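PDB 4RZL: restriction endonuclease LpnPI from Legionella pneumophila subsp. pneumophila str. Philadelphia 1, which cleaves DNA in response to modified cytosines, the chain here being the N-terminal, SRA-type domain that recognises the DNA. Local coordinates for residues K113-S118 with P130-F135; K46-M51 with L65-T70; V152-Y157 with N212-W217; A20-D25 with S42-G47. One frame throughout, in Å; residues are numbered along the deposited sequence.

Interaction 1 of 4, residues K113-S118 with P130-F135; sequences KMLFDS and PPIFIF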
loop_
_atom_site.group_PDB
_atom_site.type_symbol
_atom_site.label_atom_id
_atom_site.label_comp_id
_atom_site.label_asym_id
_atom_site.label_seq_id
_atom_site.Cartn_x
_atom_site.Cartn_y
_atom_site.Cartn_z
ATOM N N LYS A 113 7.439 3.451 10.891
ATOM C CA LYS A 113 7.742 4.442 11.920
ATOM C C LYS A 113 8.309 5.724 11.298
ATOM O O LYS A 113 7.923 6.840 11.663
ATOM C CB LYS A 113 8.719 3.878 12.960
ATOM C CG LYS A 113 9.061 4.907 14.043
ATOM C CD LYS A 113 10.114 4.416 15.036
ATOM C CE LYS A 113 10.559 5.541 15.985
ATOM N NZ LYS A 113 9.371 6.286 16.532
ATOM N N MET A 114 9.220 5.569 10.346
ATOM C CA MET A 114 9.815 6.728 9.676
ATOM C C MET A 114 8.783 7.562 8.924
ATOM O O MET A 114 8.798 8.790 9.002
ATOM C CB MET A 114 10.905 6.283 8.702
ATOM C CG MET A 114 12.191 5.848 9.386
ATOM S SD MET A 114 13.366 5.242 8.175
ATOM C CE MET A 114 13.196 6.513 6.915
ATOM N N LEU A 115 7.890 6.875 8.215
ATOM C CA LEU A 115 6.873 7.529 7.400
ATOM C C LEU A 115 5.879 8.313 8.247
ATOM O O LEU A 115 5.534 9.444 7.908
ATOM C CB LEU A 115 6.122 6.503 6.562
ATOM C CG LEU A 115 6.892 5.757 5.491
ATOM C CD1 LEU A 115 5.935 4.807 4.797
ATOM C CD2 LEU A 115 7.477 6.722 4.517
ATOM N N PHE A 116 5.420 7.731 9.352
ATOM C CA PHE A 116 4.473 8.458 10.198
ATOM C C PHE A 116 5.160 9.600 10.975
ATOM O O PHE A 116 4.597 10.695 11.099
ATOM C CB PHE A 116 3.748 7.491 11.143
ATOM C CG PHE A 116 2.644 6.727 10.464
ATOM C CD1 PHE A 116 2.941 5.642 9.637
ATOM C CD2 PHE A 116 1.321 7.131 10.595
ATOM C CE1 PHE A 116 1.925 4.950 8.980
ATOM C CE2 PHE A 116 0.295 6.445 9.935
ATOM C CZ PHE A 116 0.602 5.348 9.130
ATOM N N ASP A 117 6.390 9.379 11.434
ATOM C CA ASP A 117 7.131 10.445 12.122
ATOM C C ASP A 117 7.394 11.638 11.184
ATOM O O ASP A 117 7.279 12.783 11.587
ATOM C CB ASP A 117 8.454 9.914 12.696
ATOM C CG ASP A 117 8.238 8.959 13.885
ATOM O OD1 ASP A 117 7.095 8.871 14.383
ATOM O OD2 ASP A 117 9.213 8.321 14.340
ATOM N N SER A 118 7.759 11.354 9.938
ATOM C CA SER A 118 7.899 12.386 8.919
ATOM C C SER A 118 6.584 13.151 8.729
ATOM O O SER A 118 6.556 14.389 8.675
ATOM C CB SER A 118 8.334 11.758 7.589
ATOM O OG SER A 118 8.332 12.715 6.545
ATOM N N PRO A 130 7.062 8.751 0.320
ATOM C CA PRO A 130 6.805 8.448 -1.084
ATOM C C PRO A 130 5.344 8.087 -1.324
ATOM O O PRO A 130 4.599 7.859 -0.378
ATOM C CB PRO A 130 7.696 7.235 -1.338
ATOM C CG PRO A 130 7.621 6.499 -0.039
ATOM C CD PRO A 130 7.508 7.550 1.049
ATOM N N PRO A 131 4.942 8.007 -2.593
ATOM C CA PRO A 131 3.620 7.458 -2.874
ATOM C C PRO A 131 3.499 6.050 -2.301
ATOM O O PRO A 131 4.471 5.292 -2.292
ATOM C CB PRO A 131 3.580 7.414 -4.401
ATOM C CG PRO A 131 4.561 8.396 -4.836
ATOM C CD PRO A 131 5.637 8.436 -3.818
ATOM N N ILE A 132 2.316 5.706 -1.819
ATOM C CA ILE A 132 2.064 4.349 -1.361
ATOM C C ILE A 132 0.928 3.773 -2.194
ATOM O O ILE A 132 -0.117 4.421 -2.356
ATOM C CB ILE A 132 1.709 4.309 0.138
ATOM C CG1 ILE A 132 2.919 4.724 0.978
ATOM C CG2 ILE A 132 1.242 2.926 0.541
ATOM C CD1 ILE A 132 2.587 5.009 2.430
ATOM N N PHE A 133 1.157 2.592 -2.765
ATOM C CA PHE A 133 0.110 1.868 -3.491
ATOM C C PHE A 133 -0.382 0.678 -2.665
ATOM O O PHE A 133 0.425 -0.119 -2.160
ATOM C CB PHE A 133 0.609 1.355 -4.844
ATOM C CG PHE A 133 0.929 2.437 -5.856
ATOM C CD1 PHE A 133 0.653 3.771 -5.606
ATOM C CD2 PHE A 133 1.534 2.101 -7.053
ATOM C CE1 PHE A 133 0.958 4.746 -6.534
ATOM C CE2 PHE A 133 1.850 3.082 -7.992
ATOM C CZ PHE A 133 1.564 4.400 -7.729
ATOM N N ILE A 134 -1.698 0.543 -2.543
ATOM C CA ILE A 134 -2.296 -0.587 -1.821
ATOM C C ILE A 134 -2.893 -1.621 -2.759
ATOM O O ILE A 134 -3.643 -1.271 -3.677
ATOM C CB ILE A 134 -3.409 -0.127 -0.859
ATOM C CG1 ILE A 134 -2.882 0.923 0.117
ATOM C CG2 ILE A 134 -4.029 -1.330 -0.110
ATOM C CD1 ILE A 134 -4.006 1.687 0.817
ATOM N N PHE A 135 -2.534 -2.888 -2.556
ATOM C CA PHE A 135 -3.143 -4.020 -3.285
ATOM C C PHE A 135 -3.683 -5.023 -2.282
ATOM O O PHE A 135 -3.080 -5.235 -1.215
ATOM C CB PHE A 135 -2.131 -4.735 -4.202
ATOM C CG PHE A 135 -1.632 -3.904 -5.360
ATOM C CD1 PHE A 135 -0.543 -3.060 -5.210
ATOM C CD2 PHE A 135 -2.225 -4.010 -6.613
ATOM C CE1 PHE A 135 -0.063 -2.306 -6.288
ATOM C CE2 PHE A 135 -1.762 -3.268 -7.691
ATOM C CZ PHE A 135 -0.681 -2.406 -7.532
#
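Leu115 joins helix 108-119 to the start of strand 132-137 in a helix-on-sheet contact inside the SRA-type DNA-recognition domain. It is the one residue of the helical segment that reaches across, and its two methyl branches go to different partners. The backbones stay well apart: the nearest pair of CA atoms, Leu115 CA and Pro130 CA, are 8.5 Å from each other.

The CD2 branch touches the ring of Pro130. Leu115 CD2 lies 3.6 Å from Pro130 CD, and the two side chains meet at about a right angle. Pro130 belongs to the loop that leads into the strand. The CD1 branch meets Ile132 tip to tip, with Leu115 CD1 and Ile132 CD1 4.1 Å apart. Ile132 holds CG1 on the side of its backbone N (chi1 -67°), and its chain then runs out extended (chi2 167°). This carries CD1 up to the leucine.

Ile66, on the neighbouring strand 65-70, also packs against Leu115 and Pro130. Phe185 of strand 176-187 lies against Ile132. Within the helix, Lys113 and Asp117, one turn apart, form a salt bridge: Asp117 OD2 accepts from Lys113 NZ at 3.0 Å through its syn lone pair. This pair takes no part in the packing on the strand.

No hydrogen bond spans the two segments. The three touching residues are buried and meet through carbon alone. The contact therefore rests on shape and the exclusion of water, while the charged pair of the helix is kept apart from it.

Interaction 2 of 4, residues K46-M51 with L65-T70; sequences KGIGNM and LIVLYT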
loop_
_atom_site.group_PDB
_atom_site.type_symbol
_atom_site.label_atom_id
_atom_site.label_comp_id
_atom_site.label_asym_id
_atom_site.label_seq_id
_atom_site.Cartn_x
_atom_site.Cartn_y
_atom_site.Cartn_z
ATOM N N LYS A 46 7.727 -2.169 -12.598
ATOM C CA LYS A 46 9.139 -2.514 -12.622
ATOM C C LYS A 46 9.860 -1.768 -11.505
ATOM O O LYS A 46 9.692 -0.551 -11.352
ATOM C CB LYS A 46 9.767 -2.171 -13.979
ATOM C CG LYS A 46 9.219 -2.986 -15.144
ATOM C CD LYS A 46 10.083 -2.799 -16.396
ATOM C CE LYS A 46 9.379 -3.287 -17.658
ATOM N NZ LYS A 46 8.874 -4.679 -17.536
ATOM N N GLY A 47 10.653 -2.493 -10.720
ATOM C CA GLY A 47 11.352 -1.887 -9.602
ATOM C C GLY A 47 10.827 -2.390 -8.273
ATOM O O GLY A 47 11.445 -2.176 -7.236
ATOM N N ILE A 48 9.672 -3.050 -8.316
ATOM C CA ILE A 48 9.040 -3.618 -7.130
ATOM C C ILE A 48 9.257 -5.131 -7.117
ATOM O O ILE A 48 9.026 -5.794 -8.123
ATOM C CB ILE A 48 7.518 -3.296 -7.087
ATOM C CG1 ILE A 48 7.280 -1.800 -6.853
ATOM C CG2 ILE A 48 6.815 -4.100 -6.005
ATOM C CD1 ILE A 48 7.599 -1.342 -5.428
ATOM N N GLY A 49 9.696 -5.676 -5.982
ATOM C CA GLY A 49 9.945 -7.103 -5.861
ATOM C C GLY A 49 8.683 -7.942 -5.976
ATOM O O GLY A 49 7.569 -7.413 -5.992
ATOM N N ASN A 50 8.838 -9.258 -6.062
ATOM C CA ASN A 50 7.679 -10.094 -6.321
ATOM C C ASN A 50 7.137 -10.825 -5.097
ATOM O O ASN A 50 6.316 -11.730 -5.236
ATOM C CB ASN A 50 7.973 -11.098 -7.449
ATOM C CG ASN A 50 9.139 -12.018 -7.143
ATOM O OD1 ASN A 50 9.504 -12.224 -5.990
ATOM N ND2 ASN A 50 9.708 -12.603 -8.186
ATOM N N MET A 51 7.572 -10.414 -3.905
ATOM C CA MET A 51 7.130 -11.058 -2.659
ATOM C C MET A 51 7.065 -10.103 -1.469
ATOM O O MET A 51 7.873 -9.188 -1.358
ATOM C CB MET A 51 8.050 -12.232 -2.291
ATOM C CG MET A 51 7.458 -13.607 -2.593
ATOM N N LEU A 65 8.764 4.603 -4.139
ATOM C CA LEU A 65 7.410 4.056 -4.087
ATOM C C LEU A 65 7.363 2.972 -3.038
ATOM O O LEU A 65 8.309 2.190 -2.900
ATOM C CB LEU A 65 6.973 3.477 -5.442
ATOM C CG LEU A 65 5.622 2.739 -5.453
ATOM C CD1 LEU A 65 4.457 3.719 -5.343
ATOM C CD2 LEU A 65 5.450 1.840 -6.678
ATOM N N ILE A 66 6.264 2.924 -2.299
ATOM C CA ILE A 66 6.013 1.801 -1.419
ATOM C C ILE A 66 4.729 1.086 -1.816
ATOM O O ILE A 66 3.701 1.710 -2.058
ATOM C CB ILE A 66 5.944 2.266 0.039
ATOM C CG1 ILE A 66 7.357 2.630 0.520
ATOM C CG2 ILE A 66 5.316 1.201 0.911
ATOM C CD1 ILE A 66 7.374 3.315 1.832
ATOM N N VAL A 67 4.789 -0.235 -1.878
ATOM C CA VAL A 67 3.594 -1.013 -2.114
ATOM C C VAL A 67 3.254 -1.791 -0.842
ATOM O O VAL A 67 4.120 -2.416 -0.226
ATOM C CB VAL A 67 3.761 -1.982 -3.316
ATOM C CG1 VAL A 67 2.636 -2.986 -3.349
ATOM C CG2 VAL A 67 3.820 -1.204 -4.613
ATOM N N LEU A 68 1.993 -1.710 -0.440
ATOM C CA LEU A 68 1.476 -2.496 0.662
ATOM C C LEU A 68 0.559 -3.550 0.100
ATOM O O LEU A 68 -0.362 -3.242 -0.659
ATOM C CB LEU A 68 0.716 -1.632 1.669
ATOM C CG LEU A 68 1.488 -0.460 2.270
ATOM C CD1 LEU A 68 0.601 0.243 3.294
ATOM C CD2 LEU A 68 2.792 -0.947 2.879
ATOM N N TYR A 69 0.796 -4.794 0.491
ATOM C CA TYR A 69 0.033 -5.907 -0.032
ATOM C C TYR A 69 -0.495 -6.753 1.118
ATOM O O TYR A 69 0.246 -7.114 2.031
ATOM C CB TYR A 69 0.905 -6.745 -0.985
ATOM C CG TYR A 69 0.269 -8.045 -1.357
ATOM C CD1 TYR A 69 -0.865 -8.063 -2.149
ATOM C CD2 TYR A 69 0.782 -9.256 -0.907
ATOM C CE1 TYR A 69 -1.477 -9.240 -2.491
ATOM C CE2 TYR A 69 0.175 -10.451 -1.250
ATOM C CZ TYR A 69 -0.959 -10.430 -2.051
ATOM O OH TYR A 69 -1.600 -11.587 -2.415
ATOM N N THR A 70 -1.784 -7.056 1.086
ATOM C CA THR A 70 -2.357 -7.885 2.125
ATOM C C THR A 70 -3.315 -8.916 1.533
ATOM O O THR A 70 -3.984 -8.657 0.529
ATOM C CB THR A 70 -3.109 -7.044 3.168
ATOM O OG1 THR A 70 -3.818 -7.922 4.047
ATOM C CG2 THR A 70 -4.101 -6.117 2.505
#
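Ile48 and Val67 bring the two backbones nearest, with Ile48 CA 7.8 Å from Val67 CA, so a loop without regular structure lies over a strand at side-chain distance. No hydrogen bond joins them.

Ile48 alone makes the contact from the loop side. Its CB points at the strand, and CG1 and CD1 beyond it meet Leu65 and Val67, two residues apart and on the same side of the strand. Ile48 CD1 is 4.0 Å from Leu65 CD2 and lies 3.9 Å from Val67 CG2. CG1 of the same isoleucine follows close behind, at 4.1 Å from Leu65 CD2. The end of Ile48 thus touches one methyl of each partner. It crosses Leu65 at about a right angle and Val67 at a slant. Ile48 holds CG1 beside its backbone N (chi1 -68°), and the bend at the end (chi2 -72°) turns CD1 to where both methyls lie. On Val67, CG2 stands beside the backbone N and CG1 is turned away from that atom (chi1 167°).

Strand 65-70 runs between strands 54-57 and 132-137 in the main sheet. Ile48 also rests on Arg55 and Ala57 of the first of these, while Leu65 and Val67 touch Phe133 and Phe135 of the second. Ile41 of helix 40-44 lies against Ile48 as well, so the loop between helix 40-44 and strand 54-57 is packed on its own helix and on the sheet.

Interaction 3 of 4, residues V152-Y157 with N212-W217; sequences VAVPGY and NPFYQW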
loop_
_atom_site.group_PDB
_atom_site.type_symbol
_atom_site.label_atom_id
_atom_site.label_comp_id
_atom_site.label_asym_id
_atom_site.label_seq_id
_atom_site.Cartn_x
_atom_site.Cartn_y
_atom_site.Cartn_z
ATOM N N VAL A 152 -3.997 4.930 -4.173
ATOM C CA VAL A 152 -2.798 5.631 -3.717
ATOM C C VAL A 152 -3.078 6.120 -2.301
ATOM O O VAL A 152 -4.127 6.726 -2.060
ATOM C CB VAL A 152 -2.451 6.859 -4.596
ATOM C CG1 VAL A 152 -1.125 7.500 -4.140
ATOM C CG2 VAL A 152 -2.425 6.497 -6.072
ATOM N N ALA A 153 -2.156 5.883 -1.374
ATOM C CA ALA A 153 -2.422 6.188 0.024
ATOM C C ALA A 153 -1.338 7.053 0.649
ATOM O O ALA A 153 -0.208 7.116 0.150
ATOM C CB ALA A 153 -2.566 4.893 0.831
ATOM N N VAL A 154 -1.698 7.732 1.740
ATOM C CA VAL A 154 -0.741 8.502 2.514
ATOM C C VAL A 154 -0.949 8.202 3.987
ATOM O O VAL A 154 -2.073 7.891 4.400
ATOM C CB VAL A 154 -0.861 10.029 2.263
ATOM C CG1 VAL A 154 -0.596 10.329 0.775
ATOM C CG2 VAL A 154 -2.223 10.568 2.713
ATOM N N PRO A 155 0.130 8.302 4.783
ATOM C CA PRO A 155 0.063 8.013 6.223
ATOM C C PRO A 155 -0.849 8.968 6.971
ATOM O O PRO A 155 -0.827 10.166 6.697
ATOM C CB PRO A 155 1.524 8.175 6.696
ATOM C CG PRO A 155 2.363 8.012 5.418
ATOM C CD PRO A 155 1.505 8.615 4.337
ATOM N N GLY A 156 -1.620 8.438 7.914
ATOM C CA GLY A 156 -2.461 9.257 8.762
ATOM C C GLY A 156 -3.861 9.386 8.204
ATOM O O GLY A 156 -4.176 8.859 7.127
ATOM N N TYR A 157 -4.706 10.097 8.938
ATOM C CA TYR A 157 -6.100 10.273 8.543
ATOM C C TYR A 157 -6.630 11.548 9.196
ATOM O O TYR A 157 -6.309 11.810 10.350
ATOM C CB TYR A 157 -6.948 9.047 8.950
ATOM C CG TYR A 157 -8.308 9.061 8.287
ATOM C CD1 TYR A 157 -8.482 8.532 7.015
ATOM C CD2 TYR A 157 -9.401 9.652 8.908
ATOM C CE1 TYR A 157 -9.712 8.572 6.388
ATOM C CE2 TYR A 157 -10.641 9.705 8.286
ATOM C CZ TYR A 157 -10.787 9.164 7.027
ATOM O OH TYR A 157 -12.009 9.211 6.402
ATOM N N ASN A 212 -1.122 14.204 -8.820
ATOM C CA ASN A 212 -1.268 15.569 -8.324
ATOM C C ASN A 212 -1.903 15.659 -6.919
ATOM O O ASN A 212 -1.454 16.460 -6.107
ATOM C CB ASN A 212 -2.047 16.416 -9.333
ATOM C CG ASN A 212 -1.126 17.093 -10.352
ATOM O OD1 ASN A 212 0.052 16.734 -10.486
ATOM N ND2 ASN A 212 -1.662 18.061 -11.078
ATOM N N PRO A 213 -2.924 14.834 -6.613
ATOM C CA PRO A 213 -3.403 14.914 -5.221
ATOM C C PRO A 213 -2.371 14.443 -4.191
ATOM O O PRO A 213 -2.422 14.862 -3.036
ATOM C CB PRO A 213 -4.630 13.998 -5.218
ATOM C CG PRO A 213 -5.121 14.056 -6.642
ATOM C CD PRO A 213 -3.861 14.080 -7.469
ATOM N N PHE A 214 -1.446 13.587 -4.601
ATOM C CA PHE A 214 -0.376 13.179 -3.697
ATOM C C PHE A 214 0.563 14.360 -3.479
ATOM O O PHE A 214 0.918 14.685 -2.348
ATOM C CB PHE A 214 0.399 11.973 -4.240
ATOM C CG PHE A 214 1.670 11.689 -3.483
ATOM C CD1 PHE A 214 1.627 11.071 -2.242
ATOM C CD2 PHE A 214 2.900 12.065 -3.999
ATOM C CE1 PHE A 214 2.790 10.819 -1.537
ATOM C CE2 PHE A 214 4.071 11.814 -3.301
ATOM C CZ PHE A 214 4.018 11.195 -2.070
ATOM N N TYR A 215 0.963 15.006 -4.569
ATOM C CA TYR A 215 1.897 16.133 -4.464
ATOM C C TYR A 215 1.276 17.308 -3.723
ATOM O O TYR A 215 1.960 18.038 -3.025
ATOM C CB TYR A 215 2.375 16.548 -5.852
ATOM C CG TYR A 215 3.255 15.488 -6.465
ATOM C CD1 TYR A 215 4.401 15.055 -5.801
ATOM C CD2 TYR A 215 2.936 14.897 -7.678
ATOM C CE1 TYR A 215 5.208 14.079 -6.336
ATOM C CE2 TYR A 215 3.743 13.919 -8.227
ATOM C CZ TYR A 215 4.879 13.516 -7.552
ATOM O OH TYR A 215 5.695 12.536 -8.084
ATOM N N GLN A 216 -0.034 17.462 -3.856
ATOM C CA GLN A 216 -0.760 18.442 -3.078
ATOM C C GLN A 216 -0.654 18.107 -1.583
ATOM O O GLN A 216 -0.362 18.984 -0.766
ATOM C CB GLN A 216 -2.220 18.507 -3.535
ATOM C CG GLN A 216 -3.017 19.668 -2.942
ATOM C CD GLN A 216 -3.448 19.448 -1.514
ATOM O OE1 GLN A 216 -3.220 20.301 -0.647
ATOM N NE2 GLN A 216 -4.087 18.314 -1.256
ATOM N N TRP A 217 -0.910 16.849 -1.229
ATOM C CA TRP A 217 -0.801 16.420 0.167
ATOM C C TRP A 217 0.613 16.635 0.714
ATOM O O TRP A 217 0.780 17.046 1.859
ATOM C CB TRP A 217 -1.194 14.942 0.326
ATOM C CG TRP A 217 -0.936 14.422 1.711
ATOM C CD1 TRP A 217 -1.766 14.529 2.806
ATOM C CD2 TRP A 217 0.241 13.725 2.163
ATOM N NE1 TRP A 217 -1.178 13.925 3.901
ATOM C CE2 TRP A 217 0.049 13.427 3.538
ATOM C CE3 TRP A 217 1.424 13.305 1.539
ATOM C CZ2 TRP A 217 1.011 12.744 4.302
ATOM C CZ3 TRP A 217 2.381 12.628 2.297
ATOM C CH2 TRP A 217 2.166 12.355 3.668
HETATM O O HOH W 1 -2.099 12.533 6.675
#
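Val154 and Trp217 form a buried CH-pi contact where helix 212-220 lies against strand 147-155 of the main sheet. The CB of Val154 stands 3.7 Å from the centroid of the six-membered ring of Trp217. It is only 9° off the ring normal, so the valine sits squarely over one face of the indole. Its two methyls spread across that face: CG1 comes 3.7 Å from Trp217 CE3, and CG2 lies on the pyrrole side, 3.7 Å from Trp217 NE1.

The indole is swung away from its own backbone N (chi1 173°) and reaches from the helix to the strand. Phe214, one turn earlier, meets the same valine differently. Val154 CG1 is at the edge of the phenyl ring, near its plane, 3.8 Å from Phe214 CD1.

This is alpha/beta packing in the SRA-type domain, with the helix and strand segments running nearly parallel at 10° and their axes 9.6 Å apart. Pro155, at the end of the strand, adds its ring, with Pro155 CD 3.9 Å from Trp217 CH2. It crosses the indole at about a right angle.

A water bridges the polar atoms here. It donates to Pro155 O and accepts from Trp217 NE1, which satisfies the indole N-H and links it to the strand backbone. Thr119 of helix 108-119 touches both Pro155 and Trp217, and Pro131 lies against Phe214.

Interaction 4 of 4, residues A20-D25 with S42-G47; sequences ADLIID and SKIIKG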
loop_
_atom_site.group_PDB
_atom_site.type_symbol
_atom_site.label_atom_id
_atom_site.label_comp_id
_atom_site.label_asym_id
_atom_site.label_seq_id
_atom_site.Cartn_x
_atom_site.Cartn_y
_atom_site.Cartn_z
ATOM N N ALA A 20 -0.306 -1.779 -18.321
ATOM C CA ALA A 20 -1.596 -1.402 -17.741
ATOM C C ALA A 20 -1.519 -0.094 -16.939
ATOM O O ALA A 20 -0.478 0.259 -16.391
ATOM C CB ALA A 20 -2.110 -2.521 -16.840
ATOM N N ASP A 21 -2.638 0.614 -16.874
ATOM C CA ASP A 21 -2.817 1.668 -15.890
ATOM C C ASP A 21 -3.272 1.027 -14.576
ATOM O O ASP A 21 -3.870 -0.055 -14.581
ATOM C CB ASP A 21 -3.860 2.690 -16.355
ATOM C CG ASP A 21 -3.556 3.259 -17.739
ATOM O OD1 ASP A 21 -2.561 3.994 -17.882
ATOM O OD2 ASP A 21 -4.333 2.981 -18.680
ATOM N N LEU A 22 -3.014 1.698 -13.459
ATOM C CA LEU A 22 -3.577 1.271 -12.175
ATOM C C LEU A 22 -4.903 1.996 -11.898
ATOM O O LEU A 22 -4.941 3.213 -11.704
ATOM C CB LEU A 22 -2.585 1.509 -11.026
ATOM C CG LEU A 22 -1.445 0.479 -10.959
ATOM C CD1 LEU A 22 -0.378 0.901 -9.936
ATOM C CD2 LEU A 22 -2.022 -0.899 -10.624
ATOM N N ILE A 23 -5.983 1.228 -11.880
ATOM C CA ILE A 23 -7.342 1.758 -11.762
ATOM C C ILE A 23 -8.010 1.294 -10.468
ATOM O O ILE A 23 -7.948 0.113 -10.135
ATOM C CB ILE A 23 -8.199 1.318 -12.967
ATOM C CG1 ILE A 23 -7.672 1.990 -14.241
ATOM C CG2 ILE A 23 -9.684 1.672 -12.754
ATOM C CD1 ILE A 23 -8.353 1.528 -15.503
ATOM N N ILE A 24 -8.633 2.226 -9.750
ATOM C CA ILE A 24 -9.305 1.929 -8.486
ATOM C C ILE A 24 -10.204 0.702 -8.603
ATOM O O ILE A 24 -11.099 0.647 -9.452
ATOM C CB ILE A 24 -10.143 3.124 -7.987
ATOM C CG1 ILE A 24 -9.230 4.223 -7.438
ATOM C CG2 ILE A 24 -11.146 2.670 -6.917
ATOM C CD1 ILE A 24 -8.463 3.815 -6.185
ATOM N N ASP A 25 -9.889 -0.294 -7.776
ATOM C CA ASP A 25 -10.621 -1.554 -7.636
ATOM C C ASP A 25 -10.637 -2.437 -8.883
ATOM O O ASP A 25 -11.393 -3.401 -8.949
ATOM C CB ASP A 25 -12.045 -1.284 -7.157
ATOM C CG ASP A 25 -12.078 -0.782 -5.720
ATOM O OD1 ASP A 25 -11.058 -0.962 -5.010
ATOM O OD2 ASP A 25 -13.112 -0.227 -5.294
ATOM N N SER A 42 4.715 -7.200 -9.394
ATOM C CA SER A 42 6.046 -6.903 -9.927
ATOM C C SER A 42 6.037 -6.798 -11.456
ATOM O O SER A 42 6.927 -6.198 -12.049
ATOM C CB SER A 42 7.075 -7.952 -9.471
ATOM O OG SER A 42 6.594 -9.266 -9.689
ATOM N N LYS A 43 5.036 -7.378 -12.101
ATOM C CA LYS A 43 4.913 -7.229 -13.554
ATOM C C LYS A 43 4.359 -5.853 -13.932
ATOM O O LYS A 43 4.789 -5.241 -14.909
ATOM C CB LYS A 43 4.026 -8.321 -14.134
ATOM C CG LYS A 43 4.155 -8.429 -15.643
ATOM C CD LYS A 43 3.516 -9.700 -16.133
ATOM C CE LYS A 43 3.846 -9.939 -17.587
ATOM N NZ LYS A 43 3.174 -11.174 -18.050
ATOM N N ILE A 44 3.401 -5.373 -13.147
ATOM C CA ILE A 44 2.812 -4.057 -13.364
ATOM C C ILE A 44 3.834 -2.955 -13.124
ATOM O O ILE A 44 3.908 -1.977 -13.871
ATOM C CB ILE A 44 1.607 -3.825 -12.425
ATOM C CG1 ILE A 44 0.550 -4.902 -12.637
ATOM C CG2 ILE A 44 1.015 -2.430 -12.626
ATOM C CD1 ILE A 44 -0.562 -4.883 -11.578
ATOM N N ILE A 45 4.603 -3.102 -12.050
ATOM C CA ILE A 45 5.514 -2.043 -11.630
ATOM C C ILE A 45 6.940 -2.548 -11.598
ATOM O O ILE A 45 7.321 -3.267 -10.676
ATOM C CB ILE A 45 5.146 -1.502 -10.232
ATOM C CG1 ILE A 45 3.640 -1.250 -10.139
ATOM C CG2 ILE A 45 5.932 -0.246 -9.915
ATOM C CD1 ILE A 45 3.158 -0.915 -8.729
ATOM N N LYS A 46 7.727 -2.169 -12.598
ATOM C CA LYS A 46 9.139 -2.514 -12.622
ATOM C C LYS A 46 9.860 -1.768 -11.505
ATOM O O LYS A 46 9.692 -0.551 -11.352
ATOM C CB LYS A 46 9.767 -2.171 -13.979
ATOM C CG LYS A 46 9.219 -2.986 -15.144
ATOM C CD LYS A 46 10.083 -2.799 -16.396
ATOM C CE LYS A 46 9.379 -3.287 -17.658
ATOM N NZ LYS A 46 8.874 -4.679 -17.536
ATOM N N GLY A 47 10.653 -2.493 -10.720
ATOM C CA GLY A 47 11.352 -1.887 -9.602
ATOM C C GLY A 47 10.827 -2.390 -8.273
ATOM O O GLY A 47 11.445 -2.176 -7.236
#
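Leu22 lays its CD2 branch over the CG2 methyl of Ile44, with Leu22 CD2 3.9 Å from Ile44 CG2. The CG of Leu22 is also near, 4.2 Å from the same methyl. Ile44 is the last residue of helix 40-44, and its CB points at the segment 20-25. Its CG2 is the branch turned away from the backbone N, and it is this branch that meets the leucine.

The other methyl of Leu22 goes to Ile45. Leu22 CD1 lies 4.2 Å from Ile45 CD1, and the two side chains cross at about a right angle. Ile45 is the first residue to leave helical backbone angles. Its CB does not point straight at Leu22, but the extended chain (chi2 171°) brings the CD1 end nearer. One leucine thus spreads its two branches over successive isoleucines at the end of a helix.

The contact is apolar and buried, and no hydrogen bond spans the two segments. Polar ties lie beside it instead. The NH2 of Arg195 is hydrogen-bonded to Ala20 O and to Ile44 O, so one arginine bridges the two segments through their backbones.

Leu22 lies on the short strand 22-23, paired antiparallel with strand 192-193, and its side chain rests on Val193 there. Its other neighbours are Phe133 and Phe135 of strand 132-137 and Tyr28 of strand 27-28. Ile45 also packs on Phe133, and Ile44 on Tyr28. The end of helix 40-44 and the two-stranded sheet are therefore packed together against the main sheet.

Overall arrangement
All four contacts are buried and none has a direct hydrogen bond across it. Interactions 1, 2 and 3 each reach the main sheet, on the adjacent strands 65-70, 132-137 and 147-155. Backbone bonds tie interaction 1 to both others: Phe133 to Ile66 and Leu68, and Ile132 to Ala153. Interaction 4 joins the helix 40-44 end to the small two-stranded sheet and shares Lys46 and Gly47 with interaction 2. The centres of interactions 1 and 2 are about 8 Å from the centre of the chain, those of 3 and 4 about 12 Å. Aliphatic packing makes 1, 2 and 4; interaction 3 adds the face of one aromatic ring, the edge of another and a bridging water.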